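Local coordinates for Gp15 protein (Listeria phage PSA, PDB 6R5W), which serves as the homotrimeric receptor binding protein of the phage, this C-terminal part probably recognising the surface of its Listeria host, at residues I78-K83 with I91-V96; Q61-T66 with P111-P116; A137-S142 with T159-I164; G105-L110 with A145-V150; R87-V92 with G163-T168. One frame throughout, in Å; residues are numbered along the deposited sequence.

Contact 1. Residues I78-K83 with I91-V96; sequences IARYIK and IVSGIV
Ser93 holds its OG between its own backbone N and carbonyl carbon (chi1 70°), which points the hydroxyl at Ile78 on the neighbouring strand; Arg80, its chain extended from CG to NE, lays its guanidinium along the same face of the sheet beside that hydroxyl. Ser93 OG donates to Ile78 O at 3.0 Å. The same oxygen takes Ser93 N at 2.9 Å, so one residue grips a single carbonyl with both its amide and its hydroxyl. The two donors arrive differently: the amide comes almost head-on to the carbonyl, although its N-H is bent to 132°, whereas the hydroxyl approaches at a sharper angle and tilted from the carbonyl plane. Arg80 NH1 stands 3.2 Å from Ser93 OG. One face of the guanidinium is backed by Ile78 CG2, 4.0 Å above the plane and over its centre. At the edge, a water in that plane accepts from Arg80 NH1 at 3.0 Å and donates to Ile91 O at 2.8 Å, tying the arginine's end to the opposite backbone.

All this sits on the antiparallel beta hairpin of strands 72-84 and 87-97. Ile78-Ser93 and Arg80-Ile91 are hydrogen-bonded pairs on either side of the non-hydrogen-bonded pair Ala79-Val92, whose side chains leave from the other face. In the Arg80-Ile91 pair, the bond from Ile91 N to Arg80 O is short, at 2.7 Å. Arg80 also packs on Asp117, and Ser93 on Lys122, of the second subunit. The nearest side-chain atom of Arg80 is about 4 Å from a bound cadmium ion.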
# COMPACT_ATOMS: atom_id res chain seq x y z
N ILE A 78 13.57 15.72 -9.54
CA ILE A 78 13.58 14.41 -8.89
C ILE A 78 12.28 13.69 -9.19
O ILE A 78 11.20 14.26 -9.05
CB ILE A 78 13.82 14.55 -7.37
CG1 ILE A 78 15.19 15.23 -7.16
CG2 ILE A 78 13.78 13.18 -6.71
CD1 ILE A 78 15.46 15.68 -5.74
N ALA A 79 12.39 12.47 -9.62
CA ALA A 79 11.24 11.58 -9.74
C ALA A 79 11.25 10.58 -8.60
O ALA A 79 12.18 9.77 -8.46
CB ALA A 79 11.26 10.86 -11.09
N ARG A 80 10.19 10.59 -7.80
CA ARG A 80 10.04 9.63 -6.71
C ARG A 80 9.01 8.61 -7.12
O ARG A 80 8.05 8.94 -7.82
CB ARG A 80 9.61 10.33 -5.44
CG ARG A 80 10.66 11.34 -4.99
CD ARG A 80 10.31 12.04 -3.68
NE ARG A 80 11.41 13.01 -3.31
CZ ARG A 80 11.44 14.29 -3.65
NH1 ARG A 80 10.46 14.86 -4.39
NH2 ARG A 80 12.42 15.07 -3.25
N TYR A 81 9.23 7.37 -6.73
CA TYR A 81 8.32 6.33 -7.21
C TYR A 81 8.15 5.20 -6.20
O TYR A 81 9.03 4.92 -5.38
CB TYR A 81 8.77 5.77 -8.55
CG TYR A 81 10.16 5.17 -8.59
CD1 TYR A 81 11.32 5.99 -8.77
CD2 TYR A 81 10.34 3.81 -8.49
CE1 TYR A 81 12.59 5.41 -8.83
CE2 TYR A 81 11.62 3.21 -8.58
CZ TYR A 81 12.72 4.02 -8.72
OH TYR A 81 13.97 3.44 -8.75
N ILE A 82 6.99 4.58 -6.28
CA ILE A 82 6.56 3.58 -5.32
C ILE A 82 6.08 2.34 -6.06
O ILE A 82 5.24 2.46 -6.96
CB ILE A 82 5.43 4.10 -4.44
CG1 ILE A 82 5.81 5.40 -3.75
CG2 ILE A 82 5.04 3.05 -3.35
CD1 ILE A 82 4.55 6.15 -3.02
N LYS A 83 6.48 1.17 -5.60
CA LYS A 83 6.01 -0.07 -6.21
C LYS A 83 4.58 -0.39 -5.77
O LYS A 83 4.26 -0.34 -4.59
CB LYS A 83 6.95 -1.23 -5.81
CG LYS A 83 6.60 -2.55 -6.44
CD LYS A 83 7.59 -3.65 -5.99
CE LYS A 83 7.33 -5.00 -6.68
NZ LYS A 83 6.09 -5.66 -6.12
N ILE A 91 5.97 10.13 -9.16
CA ILE A 91 5.59 11.47 -8.76
C ILE A 91 6.77 12.40 -9.05
O ILE A 91 7.82 12.32 -8.38
CB ILE A 91 5.17 11.53 -7.27
CG1 ILE A 91 3.98 10.59 -7.03
CG2 ILE A 91 4.93 12.98 -6.86
CD1 ILE A 91 3.62 10.39 -5.60
N VAL A 92 6.65 13.21 -10.07
CA VAL A 92 7.74 14.10 -10.49
C VAL A 92 7.75 15.35 -9.61
O VAL A 92 6.73 15.77 -9.09
CB VAL A 92 7.60 14.49 -11.99
CG1 VAL A 92 8.76 15.32 -12.49
CG2 VAL A 92 7.46 13.23 -12.82
N SER A 93 8.91 15.97 -9.45
CA SER A 93 9.04 17.22 -8.71
C SER A 93 10.16 18.07 -9.35
O SER A 93 11.09 17.56 -9.98
CB SER A 93 9.39 16.97 -7.19
OG SER A 93 10.70 16.47 -7.12
N GLY A 94 10.07 19.37 -9.08
CA GLY A 94 11.05 20.33 -9.50
C GLY A 94 10.48 21.43 -10.36
O GLY A 94 9.29 21.48 -10.65
N ILE A 95 11.37 22.38 -10.72
CA ILE A 95 11.01 23.57 -11.46
C ILE A 95 12.09 23.80 -12.50
O ILE A 95 13.29 23.73 -12.18
CB ILE A 95 10.89 24.80 -10.56
CG1 ILE A 95 9.81 24.58 -9.46
CG2 ILE A 95 10.55 26.10 -11.36
CD1 ILE A 95 9.77 25.73 -8.45
N VAL A 96 11.69 24.00 -13.77
CA VAL A 96 12.68 24.23 -14.84
C VAL A 96 12.62 25.71 -15.23
O VAL A 96 11.54 26.34 -15.23
CB VAL A 96 12.46 23.32 -16.07
CG1 VAL A 96 12.66 21.90 -15.68
CG2 VAL A 96 11.04 23.56 -16.65
O HOH W 1 8.23 13.58 -5.88

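Contact 2. Residues Q61-T66 with P111-P116; sequences QSVTLT and PTFLAP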
# COMPACT_ATOMS: atom_id res chain seq x y z
N GLN A 61 11.34 5.21 -3.64
CA GLN A 61 12.58 5.27 -4.41
C GLN A 61 12.69 6.61 -5.14
O GLN A 61 11.70 7.30 -5.34
CB GLN A 61 12.60 4.13 -5.45
CG GLN A 61 11.99 2.76 -5.09
CD GLN A 61 12.95 1.90 -4.32
OE1 GLN A 61 12.70 1.55 -3.16
NE2 GLN A 61 14.06 1.54 -4.98
N SER A 62 13.91 7.02 -5.53
CA SER A 62 14.07 8.28 -6.24
C SER A 62 15.14 8.18 -7.32
O SER A 62 16.08 7.39 -7.19
CB SER A 62 14.40 9.45 -5.28
OG SER A 62 15.74 9.36 -4.92
N VAL A 63 14.98 8.98 -8.37
CA VAL A 63 16.03 9.21 -9.37
C VAL A 63 16.08 10.68 -9.69
O VAL A 63 15.06 11.37 -9.72
CB VAL A 63 15.82 8.43 -10.72
CG1 VAL A 63 15.89 7.01 -10.50
CG2 VAL A 63 14.49 8.87 -11.41
N THR A 64 17.30 11.21 -9.94
CA THR A 64 17.46 12.59 -10.35
C THR A 64 17.41 12.73 -11.87
O THR A 64 17.96 11.89 -12.57
CB THR A 64 18.80 13.16 -9.87
OG1 THR A 64 18.80 13.26 -8.46
CG2 THR A 64 19.03 14.52 -10.45
N LEU A 65 16.73 13.75 -12.37
CA LEU A 65 16.59 14.00 -13.79
C LEU A 65 17.49 15.16 -14.20
O LEU A 65 17.46 16.24 -13.57
CB LEU A 65 15.14 14.35 -14.17
CG LEU A 65 14.06 13.40 -13.67
CD1 LEU A 65 12.71 13.94 -14.21
CD2 LEU A 65 14.28 11.99 -14.08
N THR A 66 18.14 15.02 -15.32
CA THR A 66 19.03 16.03 -15.89
C THR A 66 18.28 16.91 -16.90
O THR A 66 17.68 16.38 -17.85
CB THR A 66 20.20 15.35 -16.59
OG1 THR A 66 20.90 14.54 -15.65
CG2 THR A 66 21.11 16.40 -17.18
N PRO A 111 13.95 7.79 -16.88
CA PRO A 111 14.47 6.49 -17.30
C PRO A 111 13.41 5.61 -17.94
O PRO A 111 12.23 5.65 -17.57
CB PRO A 111 14.97 5.86 -15.98
CG PRO A 111 15.05 6.94 -15.02
CD PRO A 111 14.05 7.97 -15.42
N THR A 112 13.87 4.71 -18.82
CA THR A 112 12.97 3.82 -19.55
C THR A 112 12.10 2.92 -18.63
O THR A 112 10.95 2.60 -18.96
CB THR A 112 13.77 2.94 -20.54
OG1 THR A 112 14.71 2.11 -19.86
CG2 THR A 112 14.51 3.83 -21.50
N PHE A 113 12.63 2.46 -17.48
CA PHE A 113 11.78 1.66 -16.62
C PHE A 113 10.64 2.48 -15.95
O PHE A 113 9.74 1.87 -15.32
CB PHE A 113 12.58 0.93 -15.52
CG PHE A 113 13.08 1.82 -14.38
CD1 PHE A 113 14.21 2.57 -14.51
CD2 PHE A 113 12.39 1.88 -13.19
CE1 PHE A 113 14.68 3.35 -13.48
CE2 PHE A 113 12.83 2.69 -12.16
CZ PHE A 113 13.98 3.42 -12.32
N LEU A 114 10.64 3.80 -16.09
CA LEU A 114 9.53 4.62 -15.61
C LEU A 114 8.68 5.11 -16.78
O LEU A 114 7.98 6.10 -16.66
CB LEU A 114 10.05 5.79 -14.78
CG LEU A 114 10.76 5.34 -13.50
CD1 LEU A 114 11.14 6.59 -12.72
CD2 LEU A 114 9.89 4.40 -12.66
N ALA A 115 8.74 4.45 -17.94
CA ALA A 115 7.85 4.85 -19.04
C ALA A 115 6.39 4.68 -18.63
O ALA A 115 6.03 3.72 -17.95
CB ALA A 115 8.13 3.99 -20.28
N PRO A 116 5.50 5.59 -19.03
CA PRO A 116 4.09 5.50 -18.61
C PRO A 116 3.31 4.40 -19.31
O PRO A 116 3.59 4.06 -20.46
CB PRO A 116 3.52 6.88 -18.97
CG PRO A 116 4.37 7.33 -20.10
CD PRO A 116 5.78 6.80 -19.81
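Pro111 leads the loop into the contact, presenting the CG-CD side of its ring to two residues of strand 61-65. Val63 CG2 rests 4.1 Å from Pro111 CD, and Leu65 CD2 reaches the same carbon at 4.2 Å. The chain then tightens into a short 3-10 turn at Thr112 and Phe113, closed by Leu114 N donating to Pro111 O at 2.9 Å. Phe113 turns its CG between the backbone N and the carbonyl carbon (chi1 74°), and its ring receives Val63 CG1 at the edge, near the ring plane, with CZ 4.5 Å away. Leu114 comes next: its CD1 lies 4.3 Å from Val63 CG2, while its CG backs one face of the Phe113 ring, offset toward the rim. Val63 is thus the hub, one methyl to Phe113 and the other to Pro111 and Leu114. The loop, which links strands 105-109 and 122-127 of the second sheet, folds its apolar side chains against strand 61-65, the edge strand of the first. That strand pairs with strand 72-84, whose Tyr81 meets Phe113 edge-to-face; Leu114 packs on Phe88 and Val90 of strand 87-97, and its carbonyl accepts a hydrogen bond from Tyr166 OH of strand 159-167.

Contact 3. Residues A137-S142 with T159-I164; sequences ANIYLS and TGLDGI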
# COMPACT_ATOMS: atom_id res chain seq x y z
N ALA A 137 0.91 26.21 -17.86
CA ALA A 137 1.52 25.44 -18.94
C ALA A 137 0.68 24.21 -19.26
O ALA A 137 0.05 23.61 -18.38
CB ALA A 137 2.92 25.04 -18.59
N ASN A 138 0.68 23.86 -20.54
CA ASN A 138 0.22 22.55 -21.01
C ASN A 138 1.46 21.69 -21.25
O ASN A 138 2.27 21.99 -22.14
CB ASN A 138 -0.60 22.67 -22.31
CG ASN A 138 -1.93 23.35 -22.09
OD1 ASN A 138 -2.56 23.26 -21.03
ND2 ASN A 138 -2.40 24.06 -23.14
N ILE A 139 1.60 20.60 -20.48
CA ILE A 139 2.77 19.75 -20.54
C ILE A 139 2.33 18.36 -21.01
O ILE A 139 1.38 17.80 -20.48
CB ILE A 139 3.50 19.66 -19.17
CG1 ILE A 139 3.90 21.06 -18.72
CG2 ILE A 139 4.66 18.72 -19.28
CD1 ILE A 139 4.77 21.06 -17.40
N TYR A 140 3.06 17.82 -21.97
CA TYR A 140 2.85 16.47 -22.41
C TYR A 140 3.87 15.53 -21.82
O TYR A 140 5.05 15.83 -21.77
CB TYR A 140 2.95 16.32 -23.93
CG TYR A 140 1.91 16.99 -24.77
CD1 TYR A 140 1.05 17.93 -24.28
CD2 TYR A 140 1.85 16.69 -26.14
CE1 TYR A 140 0.10 18.57 -25.13
CE2 TYR A 140 0.93 17.30 -26.98
CZ TYR A 140 0.11 18.24 -26.49
OH TYR A 140 -0.78 18.88 -27.29
N LEU A 141 3.41 14.37 -21.35
CA LEU A 141 4.32 13.29 -20.96
C LEU A 141 4.26 12.29 -22.09
O LEU A 141 3.20 11.71 -22.29
CB LEU A 141 3.87 12.63 -19.65
CG LEU A 141 4.74 11.50 -19.18
CD1 LEU A 141 6.15 12.00 -18.79
CD2 LEU A 141 4.16 10.68 -18.00
N SER A 142 5.37 12.07 -22.79
CA SER A 142 5.36 11.19 -23.97
C SER A 142 5.44 9.72 -23.57
O SER A 142 5.79 9.38 -22.45
CB SER A 142 6.54 11.54 -24.90
OG SER A 142 7.75 10.93 -24.39
N THR A 159 8.73 27.02 -15.01
CA THR A 159 7.59 26.11 -15.12
C THR A 159 7.73 24.94 -14.13
O THR A 159 8.77 24.26 -14.06
CB THR A 159 7.48 25.59 -16.57
OG1 THR A 159 7.17 26.72 -17.42
CG2 THR A 159 6.34 24.63 -16.70
N GLY A 160 6.66 24.69 -13.35
CA GLY A 160 6.72 23.62 -12.37
C GLY A 160 6.41 22.24 -12.92
O GLY A 160 5.60 22.10 -13.84
N LEU A 161 7.06 21.22 -12.36
CA LEU A 161 6.81 19.82 -12.74
C LEU A 161 6.10 19.02 -11.64
O LEU A 161 5.88 17.81 -11.80
CB LEU A 161 8.11 19.11 -13.07
CG LEU A 161 9.01 19.71 -14.15
CD1 LEU A 161 10.15 18.81 -14.40
CD2 LEU A 161 8.21 19.98 -15.41
N ASP A 162 5.75 19.67 -10.51
CA ASP A 162 5.26 18.97 -9.33
C ASP A 162 3.89 18.32 -9.49
O ASP A 162 3.51 17.55 -8.62
CB ASP A 162 5.23 19.98 -8.14
CG ASP A 162 6.58 20.58 -7.88
OD1 ASP A 162 7.46 19.77 -7.57
OD2 ASP A 162 6.79 21.84 -8.02
N GLY A 163 3.14 18.59 -10.56
CA GLY A 163 1.87 17.96 -10.79
C GLY A 163 1.88 16.74 -11.69
O GLY A 163 0.85 16.13 -11.97
N ILE A 164 3.03 16.30 -12.15
CA ILE A 164 3.11 15.18 -13.07
C ILE A 164 3.19 13.89 -12.24
O ILE A 164 4.23 13.57 -11.66
CB ILE A 164 4.32 15.34 -14.00
CG1 ILE A 164 4.20 16.64 -14.81
CG2 ILE A 164 4.35 14.10 -14.96
CD1 ILE A 164 5.43 16.92 -15.53
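The backbones of Ala137-Ser142 and Thr159-Ile164 stay well apart, the nearest CA atoms being those of Ala137 and Thr159 at 7.2 Å, so side chains have to bridge the gap. Residues 137-141 run as a regular strand. The other segment is strand only at Thr159 and Gly160, then folds into a type I turn from Leu161 to Ile164, with Ile164 N donating to Leu161 O at 3.2 Å. The turn interrupts strand 159-167 and brings Leu161 and Ile164 to bear on the same partner.

That partner is Ile139. Its CG1 lies on the side of the backbone N (chi1 -58°) and the extended branch sends CD1 into the second segment, where it touches Gly160 O at 3.8 Å and meets Thr159 CG2 tip to tip at 4.0 Å. The same methyl reaches Leu161 CD2 at 4.1 Å. The other branch of Ile139, CG2, turns to Ile164 CD1 at 4.2 Å. This is packing between the two antiparallel sheets of a beta sandwich, strand 136-141 belonging to one and strand 159-167 to the other. Ile147 of strand 146-152 touches Ile139, Leu161 and Ile164 alike. At the far end, Thr159 CG2 also packs on Ala137 CB at 3.9 Å, while Thr159 OG1 is hydrogen-bonded to Gln128 NE2. Asn138 bonds instead to the third subunit, and Asp162 forms a salt bridge with Lys122 of the second.

Contact 4. Residues G105-L110 with A145-V150; sequences GICATL and ADINIV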
# COMPACT_ATOMS: atom_id res chain seq x y z
N GLY A 105 9.33 22.72 -25.35
CA GLY A 105 9.96 21.49 -25.74
C GLY A 105 10.31 20.59 -24.59
O GLY A 105 9.83 20.76 -23.45
N ILE A 106 11.16 19.60 -24.89
CA ILE A 106 11.52 18.58 -23.92
C ILE A 106 12.55 19.12 -22.92
O ILE A 106 13.68 19.45 -23.29
CB ILE A 106 12.05 17.32 -24.60
CG1 ILE A 106 10.90 16.64 -25.42
CG2 ILE A 106 12.57 16.32 -23.59
CD1 ILE A 106 11.37 15.51 -26.35
N CYS A 107 12.16 19.21 -21.67
CA CYS A 107 13.04 19.75 -20.61
C CYS A 107 13.75 18.67 -19.82
O CYS A 107 14.73 18.96 -19.14
CB CYS A 107 12.23 20.65 -19.70
SG CYS A 107 10.94 19.76 -18.66
N ALA A 108 13.33 17.41 -19.91
CA ALA A 108 13.87 16.29 -19.19
C ALA A 108 13.17 15.04 -19.67
O ALA A 108 12.07 15.11 -20.24
CB ALA A 108 13.64 16.42 -17.66
N THR A 109 13.84 13.91 -19.47
CA THR A 109 13.37 12.58 -19.84
C THR A 109 13.61 11.62 -18.69
O THR A 109 14.70 11.59 -18.13
CB THR A 109 14.12 12.02 -21.10
OG1 THR A 109 13.98 12.95 -22.18
CG2 THR A 109 13.57 10.69 -21.49
N LEU A 110 12.60 10.85 -18.31
CA LEU A 110 12.77 9.90 -17.22
C LEU A 110 13.37 8.60 -17.75
O LEU A 110 13.26 8.29 -18.96
CB LEU A 110 11.42 9.59 -16.59
CG LEU A 110 10.74 10.79 -15.85
CD1 LEU A 110 9.60 11.30 -16.66
CD2 LEU A 110 10.29 10.36 -14.52
N ALA A 145 8.50 8.84 -22.08
CA ALA A 145 8.74 9.52 -20.80
C ALA A 145 9.54 10.82 -20.95
O ALA A 145 10.25 11.24 -20.00
CB ALA A 145 9.41 8.58 -19.78
N ASP A 146 9.43 11.48 -22.08
CA ASP A 146 9.86 12.86 -22.20
C ASP A 146 8.82 13.81 -21.57
O ASP A 146 7.59 13.65 -21.76
CB ASP A 146 10.02 13.25 -23.68
CG ASP A 146 10.99 12.37 -24.39
OD1 ASP A 146 12.16 12.35 -23.98
OD2 ASP A 146 10.52 11.64 -25.32
N ILE A 147 9.33 14.81 -20.85
CA ILE A 147 8.51 15.88 -20.30
C ILE A 147 8.58 17.04 -21.28
O ILE A 147 9.59 17.74 -21.39
CB ILE A 147 8.97 16.28 -18.89
CG1 ILE A 147 8.94 15.04 -18.01
CG2 ILE A 147 8.07 17.33 -18.34
CD1 ILE A 147 9.42 15.31 -16.62
N ASN A 148 7.51 17.20 -22.07
CA ASN A 148 7.48 18.12 -23.21
C ASN A 148 6.56 19.29 -22.92
O ASN A 148 5.32 19.15 -22.95
CB ASN A 148 6.96 17.31 -24.41
CG ASN A 148 6.94 18.08 -25.72
OD1 ASN A 148 7.39 19.20 -25.82
ND2 ASN A 148 6.23 17.51 -26.68
N ILE A 149 7.15 20.47 -22.71
CA ILE A 149 6.39 21.69 -22.49
C ILE A 149 5.88 22.23 -23.83
O ILE A 149 6.67 22.68 -24.66
CB ILE A 149 7.23 22.75 -21.73
CG1 ILE A 149 7.64 22.20 -20.36
CG2 ILE A 149 6.45 24.03 -21.61
CD1 ILE A 149 8.70 23.03 -19.68
N VAL A 150 4.58 22.14 -24.06
CA VAL A 150 3.92 22.46 -25.32
C VAL A 150 3.29 23.83 -25.33
O VAL A 150 3.29 24.50 -26.36
CB VAL A 150 2.86 21.36 -25.61
CG1 VAL A 150 1.87 21.83 -26.65
CG2 VAL A 150 3.53 20.09 -26.02
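Thr109 OG1 donates to Asp146 OD1 at 2.6 Å, a short bond that enters the carboxylate oxygen nearly in line with its C-O bond. The two side chains lie side by side and point the same way, and each has a second polar partner: Thr109 OG1 is hydrogen-bonded to Lys68 NZ, Asp146 OD2 to Ser144 OG. Between the backbones, Gly105 and Ile149 form a hydrogen-bonded antiparallel pair, with Gly105 N donating to Ile149 O at 2.7 Å. Further along, the strand bulges. Ile106 faces Asn148 and Thr109 faces Asp146, so two residues, Cys107 and Ala108, stand opposite Ile147 alone. Ile147 answers both: its O accepts from Cys107 N at 3.0 Å and its N donates to Ala108 O at 2.8 Å. This beta bulge is followed by Leu110 N bonding to Ala145 O at 2.9 Å.

On the face of Thr109 and Asp146, Ile106 slants across the aspartate, its CD1 3.7 Å from Asp146 CG. Asn148, with CG opposite its backbone N (chi1 -176°), swings OD1 over Gly105. The other face is apolar and centred on Ile147: Cys107 SG sits 3.8 Å from Ile147 CG2, and Leu110 CD1 meets Ile147 CD1 at 4.0 Å. Strand 105-109 ends its sheet within this chain, with strand 146-152 next to it and strand 136-141 beyond; across the interior, Leu110 packs on Tyr166 and Ile149 on Thr159 of strand 159-167, while Cys107 and Ile149 reach Val96 of strand 87-97.

Contact 5. Residues R87-V92 with G163-T168; sequences RFLVIV and GIIYLT
Val90 and Tyr166, a hydrogen-bonded antiparallel pair, make the dense part of the contact. The tyrosine turns CG between its backbone N and carbonyl carbon (chi1 66°), which folds the ring back beside the valine; Val90 CB lies over one ring face, 3.9 Å from the centroid and 21° off the normal, a CH-pi contact. Val90 CG1 adds a touch on Tyr166 CE1 at 3.6 Å. The ring's OH is hydrogen-bonded to Leu114 O, which holds the hydroxyl end of the ring in place. Beneath the side chains, Val90 N donates to Tyr166 O at 2.8 Å, and Val92 N to Ile164 O at 2.9 Å.

On the other face Leu89, Ile91, Ile165 and Leu167 meet through methyl contacts such as Leu89 CD1 to Ile165 CG2 at 3.8 Å, and the other subunits pack against them. The less enclosed side is at the partly exposed Phe88, where regular pairing gives out. There Thr168 OG1 takes the place of a backbone carbonyl and accepts from Phe88 N at 2.8 Å, while Thr168 N still bonds to Phe88 O. Arg87, extended from CG to NE, gives NH1 to Thr168 O at 2.8 Å, the oxygen standing at the guanidinium edge though tilted from its plane. The same nitrogen is hydrogen-bonded to Asp117 OD2, and the nearest side-chain atom of Arg87 is about 4 Å from a cadmium ion.

Ile165 packs on Ile165 of both other subunits, and Leu89 on Ile91 of the third, so this apolar patch gathers about the centre of the homotrimer, consistent with a hydrophobic core there.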
# COMPACT_ATOMS: atom_id res chain seq x y z
N ARG A 87 3.78 -2.54 -11.04
CA ARG A 87 3.89 -1.23 -11.63
C ARG A 87 4.56 -0.31 -10.64
O ARG A 87 4.78 -0.68 -9.49
CB ARG A 87 2.50 -0.64 -12.00
CG ARG A 87 1.65 -1.50 -13.02
CD ARG A 87 0.24 -0.92 -13.05
NE ARG A 87 -0.74 -1.58 -13.90
CZ ARG A 87 -1.06 -1.18 -15.12
NH1 ARG A 87 -0.45 -0.14 -15.71
NH2 ARG A 87 -2.03 -1.84 -15.77
N PHE A 88 4.81 0.91 -11.08
CA PHE A 88 5.24 1.98 -10.19
C PHE A 88 4.27 3.16 -10.32
O PHE A 88 3.88 3.54 -11.43
CB PHE A 88 6.63 2.51 -10.48
CG PHE A 88 7.69 1.48 -10.43
CD1 PHE A 88 8.16 1.02 -9.20
CD2 PHE A 88 8.24 0.96 -11.59
CE1 PHE A 88 9.16 0.06 -9.14
CE2 PHE A 88 9.25 0.02 -11.53
CZ PHE A 88 9.68 -0.44 -10.31
N LEU A 89 4.01 3.83 -9.17
CA LEU A 89 3.44 5.15 -9.17
C LEU A 89 4.59 6.14 -9.14
O LEU A 89 5.44 6.07 -8.26
CB LEU A 89 2.56 5.33 -7.96
CG LEU A 89 1.92 6.71 -7.88
CD1 LEU A 89 0.86 6.94 -8.99
CD2 LEU A 89 1.25 6.80 -6.48
N VAL A 90 4.61 7.06 -10.10
CA VAL A 90 5.72 7.99 -10.30
C VAL A 90 5.21 9.39 -9.98
O VAL A 90 4.15 9.80 -10.48
CB VAL A 90 6.29 7.92 -11.73
CG1 VAL A 90 7.41 8.98 -11.90
CG2 VAL A 90 6.77 6.49 -12.07
N ILE A 91 5.97 10.13 -9.16
CA ILE A 91 5.59 11.47 -8.76
C ILE A 91 6.77 12.40 -9.05
O ILE A 91 7.82 12.32 -8.38
CB ILE A 91 5.17 11.53 -7.27
CG1 ILE A 91 3.98 10.59 -7.03
CG2 ILE A 91 4.93 12.98 -6.86
CD1 ILE A 91 3.62 10.39 -5.60
N VAL A 92 6.65 13.21 -10.07
CA VAL A 92 7.74 14.10 -10.49
C VAL A 92 7.75 15.35 -9.61
O VAL A 92 6.73 15.77 -9.09
CB VAL A 92 7.60 14.49 -11.99
CG1 VAL A 92 8.76 15.32 -12.49
CG2 VAL A 92 7.46 13.23 -12.82
N GLY A 163 3.14 18.59 -10.56
CA GLY A 163 1.87 17.96 -10.79
C GLY A 163 1.88 16.74 -11.69
O GLY A 163 0.85 16.13 -11.97
N ILE A 164 3.03 16.30 -12.15
CA ILE A 164 3.11 15.18 -13.07
C ILE A 164 3.19 13.89 -12.24
O ILE A 164 4.23 13.57 -11.66
CB ILE A 164 4.32 15.34 -14.00
CG1 ILE A 164 4.20 16.64 -14.81
CG2 ILE A 164 4.35 14.10 -14.96
CD1 ILE A 164 5.43 16.92 -15.53
N ILE A 165 2.08 13.13 -12.25
CA ILE A 165 1.94 11.89 -11.50
C ILE A 165 1.31 10.86 -12.41
O ILE A 165 0.33 11.19 -13.10
CB ILE A 165 1.05 12.07 -10.25
CG1 ILE A 165 1.72 13.09 -9.36
CG2 ILE A 165 0.78 10.71 -9.59
CD1 ILE A 165 0.82 13.49 -8.16
N TYR A 166 1.87 9.64 -12.45
CA TYR A 166 1.35 8.63 -13.39
C TYR A 166 1.82 7.24 -12.97
O TYR A 166 2.75 7.08 -12.18
CB TYR A 166 1.82 8.94 -14.82
CG TYR A 166 3.30 8.80 -15.00
CD1 TYR A 166 4.17 9.87 -14.72
CD2 TYR A 166 3.86 7.59 -15.43
CE1 TYR A 166 5.48 9.75 -14.87
CE2 TYR A 166 5.20 7.46 -15.59
CZ TYR A 166 6.05 8.55 -15.31
OH TYR A 166 7.41 8.46 -15.40
N LEU A 167 1.18 6.23 -13.54
CA LEU A 167 1.55 4.83 -13.40
C LEU A 167 2.29 4.27 -14.62
O LEU A 167 1.95 4.57 -15.76
CB LEU A 167 0.27 3.99 -13.20
CG LEU A 167 -0.44 4.19 -11.86
CD1 LEU A 167 -1.86 3.73 -11.93
CD2 LEU A 167 0.33 3.45 -10.76
N THR A 168 3.25 3.41 -14.38
CA THR A 168 3.96 2.65 -15.40
C THR A 168 3.19 1.38 -15.82
O THR A 168 2.11 1.05 -15.34
CB THR A 168 5.35 2.30 -14.88
OG1 THR A 168 5.15 1.39 -13.81
CG2 THR A 168 6.14 3.55 -14.47

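How the contacts relate
Contacts 1 and 5 share Ile91 and Val92, their centres 8 Å apart; with contact 2 they span the sheet ordered 61-65, 72-84, 87-97, 159-167. Contact 4 belongs to the second sheet, and contact 3, its centre 8 Å from that of contact 4, joins the two sheets. Along the chain, contact 1 closes a local hairpin, contacts 3 and 4 interleave, and contact 5 returns the last strand to 87-97. Leu110, Ile147, Val92 and Tyr166 meet in the interior, linking contacts 1, 4 and 5. Together they form a sandwich head beyond the helices that begin this C-terminal fragment, touching its sister subunits chiefly through contacts 1, 3 and 5, and at one residue of contact 4.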